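Nucleoporin nup120 (Schizosaccharomyces pombe, PDB 4GQ2) serves as a structural component of the nuclear pore complex, whose members can also dock transiently associated nuclear transport factors. Local coordinates at residues V62-K67 with D526-V531. Residues are numbered along the deposited sequence; the frame is centred on the assembly and turned at random.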
ATOM      1  N   VAL A  62     -19.700  12.570 -16.798  1.00 42.73           N
ATOM      2  CA  VAL A  62     -20.071  11.164 -16.711  1.00 42.33           C
ATOM      3  C   VAL A  62     -21.530  10.989 -17.120  1.00 43.07           C
ATOM      4  O   VAL A  62     -22.399  11.758 -16.712  1.00 48.93           O
ATOM      5  CB  VAL A  62     -19.733  10.462 -15.343  1.00 42.70           C
ATOM      6  CG1 VAL A  62     -18.560  11.113 -14.620  1.00 37.70           C
ATOM      7  CG2 VAL A  62     -20.941  10.364 -14.430  1.00 38.48           C
ATOM      8  N   TYR A  63     -21.763   9.978 -17.946  1.00 42.65           N
ATOM      9  CA  TYR A  63     -23.076   9.658 -18.473  1.00 46.53           C
ATOM     10  C   TYR A  63     -23.541   8.319 -17.929  1.00 53.00           C
ATOM     11  O   TYR A  63     -22.779   7.348 -17.903  1.00 53.43           O
ATOM     12  CB  TYR A  63     -23.022   9.603 -20.003  1.00 44.51           C
ATOM     13  CG  TYR A  63     -24.316   9.181 -20.644  1.00 51.21           C
ATOM     14  CD1 TYR A  63     -25.383  10.073 -20.748  1.00 58.50           C
ATOM     15  CD2 TYR A  63     -24.482   7.885 -21.144  1.00 54.03           C
ATOM     16  CE1 TYR A  63     -26.580   9.692 -21.335  1.00 67.26           C
ATOM     17  CE2 TYR A  63     -25.672   7.493 -21.735  1.00 51.92           C
ATOM     18  CZ  TYR A  63     -26.719   8.400 -21.825  1.00 64.89           C
ATOM     19  OH  TYR A  63     -27.908   8.028 -22.408  1.00 77.02           O
ATOM     20  N   THR A  64     -24.801   8.262 -17.516  1.00 64.48           N
ATOM     21  CA  THR A  64     -25.377   7.014 -17.027  1.00 82.07           C
ATOM     22  C   THR A  64     -26.479   6.483 -17.957  1.00 77.15           C
ATOM     23  O   THR A  64     -27.443   7.190 -18.257  1.00 71.48           O
ATOM     24  CB  THR A  64     -25.852   7.139 -15.556  1.00 91.03           C
ATOM     25  OG1 THR A  64     -26.435   5.902 -15.127  1.00 96.06           O
ATOM     26  CG2 THR A  64     -26.860   8.284 -15.384  1.00 93.70           C
ATOM     27  N   SER A  65     -26.299   5.246 -18.427  1.00 82.84           N
ATOM     28  CA  SER A  65     -27.284   4.552 -19.266  1.00 87.42           C
ATOM     29  C   SER A  65     -28.333   3.918 -18.358  1.00106.13           C
ATOM     30  O   SER A  65     -28.358   2.697 -18.164  1.00102.38           O
ATOM     31  CB  SER A  65     -26.612   3.470 -20.121  1.00 86.07           C
ATOM     32  OG  SER A  65     -25.466   3.957 -20.796  1.00 78.47           O
ATOM     33  N   ASN A  66     -29.208   4.765 -17.821  1.00123.87           N
ATOM     34  CA  ASN A  66     -30.059   4.429 -16.672  1.00127.01           C
ATOM     35  C   ASN A  66     -31.083   3.295 -16.834  1.00119.55           C
ATOM     36  O   ASN A  66     -31.729   2.907 -15.857  1.00114.73           O
ATOM     37  CB  ASN A  66     -30.741   5.695 -16.119  1.00132.61           C
ATOM     38  CG  ASN A  66     -31.376   6.550 -17.205  1.00132.77           C
ATOM     39  OD1 ASN A  66     -30.741   6.878 -18.211  1.00130.49           O
ATOM     40  ND2 ASN A  66     -32.631   6.931 -16.997  1.00127.64           N
ATOM     41  N   LYS A  67     -31.215   2.749 -18.042  1.00124.50           N
ATOM     42  CA  LYS A  67     -32.259   1.755 -18.303  1.00149.66           C
ATOM     43  C   LYS A  67     -31.753   0.320 -18.539  1.00152.93           C
ATOM     44  O   LYS A  67     -32.555  -0.617 -18.576  1.00158.81           O
ATOM     45  CB  LYS A  67     -33.165   2.218 -19.455  1.00161.03           C
ATOM     46  CG  LYS A  67     -34.650   2.280 -19.106  1.00148.93           C
ATOM     47  CD  LYS A  67     -35.291   0.902 -19.009  1.00143.84           C
ATOM     48  CE  LYS A  67     -36.629   0.960 -18.296  1.00138.14           C
ATOM     49  NZ  LYS A  67     -37.206  -0.400 -18.112  1.00140.65           N
ATOM     50  N   ASP A 526     -25.902  11.054 -10.519  1.00 56.63           N
ATOM     51  CA  ASP A 526     -26.268   9.767 -11.068  1.00 55.88           C
ATOM     52  C   ASP A 526     -27.457   9.282 -10.258  1.00 61.94           C
ATOM     53  O   ASP A 526     -27.321   9.016  -9.059  1.00 70.19           O
ATOM     54  CB  ASP A 526     -25.097   8.787 -10.969  1.00 63.67           C
ATOM     55  CG  ASP A 526     -25.408   7.426 -11.578  1.00 70.98           C
ATOM     56  OD1 ASP A 526     -26.478   7.253 -12.194  1.00 78.47           O
ATOM     57  OD2 ASP A 526     -24.564   6.517 -11.447  1.00 93.39           O
ATOM     58  N   PRO A 527     -28.638   9.200 -10.898  1.00 64.17           N
ATOM     59  CA  PRO A 527     -29.843   8.721 -10.216  1.00 71.49           C
ATOM     60  C   PRO A 527     -29.847   7.204 -10.048  1.00 68.38           C
ATOM     61  O   PRO A 527     -30.457   6.693  -9.104  1.00 75.02           O
ATOM     62  CB  PRO A 527     -30.976   9.165 -11.146  1.00 75.04           C
ATOM     63  CG  PRO A 527     -30.352   9.239 -12.498  1.00 77.11           C
ATOM     64  CD  PRO A 527     -28.907   9.603 -12.292  1.00 68.72           C
ATOM     65  N   SER A 528     -29.176   6.504 -10.963  1.00 65.13           N
ATOM     66  CA  SER A 528     -29.029   5.050 -10.910  1.00 79.86           C
ATOM     67  C   SER A 528     -28.366   4.631  -9.600  1.00 80.65           C
ATOM     68  O   SER A 528     -28.888   3.783  -8.875  1.00 95.18           O
ATOM     69  CB  SER A 528     -28.220   4.554 -12.112  1.00 89.64           C
ATOM     70  OG  SER A 528     -27.889   3.184 -11.983  1.00 98.41           O
ATOM     71  N   ASN A 529     -27.216   5.235  -9.311  1.00 89.22           N
ATOM     72  CA  ASN A 529     -26.615   5.185  -7.982  1.00 83.40           C
ATOM     73  C   ASN A 529     -27.270   6.252  -7.109  1.00 77.61           C
ATOM     74  O   ASN A 529     -28.274   6.845  -7.492  1.00 89.72           O
ATOM     75  CB  ASN A 529     -25.105   5.424  -8.077  1.00 77.84           C
ATOM     76  CG  ASN A 529     -24.374   4.288  -8.774  1.00 98.88           C
ATOM     77  OD1 ASN A 529     -24.400   3.149  -8.315  1.00 84.67           O
ATOM     78  ND2 ASN A 529     -23.706   4.598  -9.885  1.00 86.90           N
ATOM     79  N   ALA A 530     -26.712   6.503  -5.936  1.00 78.70           N
ATOM     80  CA  ALA A 530     -27.180   7.615  -5.118  1.00 79.03           C
ATOM     81  C   ALA A 530     -26.299   8.849  -5.332  1.00 86.30           C
ATOM     82  O   ALA A 530     -26.512   9.891  -4.712  1.00 86.49           O
ATOM     83  CB  ALA A 530     -27.171   7.209  -3.657  1.00 75.53           C
ATOM     84  N   VAL A 531     -25.346   8.733  -6.255  1.00 76.30           N
ATOM     85  CA  VAL A 531     -24.105   9.507  -6.211  1.00 70.11           C
ATOM     86  C   VAL A 531     -23.986  10.686  -7.178  1.00 63.09           C
ATOM     87  O   VAL A 531     -24.398  10.607  -8.336  1.00 60.17           O
ATOM     88  CB  VAL A 531     -22.896   8.556  -6.385  1.00 64.95           C
ATOM     89  CG1 VAL A 531     -21.631   9.308  -6.766  1.00 58.73           C
ATOM     90  CG2 VAL A 531     -22.682   7.760  -5.108  1.00 69.76           C
TER
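T64 and D526 make the polar part of this contact: T64 OG1 donates a weak hydrogen bond to D526 OD1 (3.2 Å). With OG1 anti to the backbone N (chi1 179°), the hydroxyl is carried out to the carboxylate, while CG2 of the same side chain also lies beside OD1. A second donor meets that oxygen from the aspartate's own loop, S528 N at 3.1 Å from D526 OD1, but its N-H...O angle of 128° marks it as weak too. N529 ND2 comes close to D526 OD2, 2.6 Å, on its anti side but 35° out of the carboxylate plane; T73 OG1 is a further partner of OD2. In the beta-propeller domain, T64 lies on edge strand 59-64 of one sheet, and D526 opens the turn between strands 520-525 and 532-536 of another, which D526 N closes on V531 O at 2.7 Å. Were D526 an alanine, T64 OG1, S528 N and N529 ND2 would probably lose their shared carboxylate acceptor. Apolar contact is slight, T64 CG2 lying 3.9 Å from P527 CD. S528 CB makes a van der Waals approach to T64 OG1 at 3.8 Å, while S528 OG bonds to S71 OG.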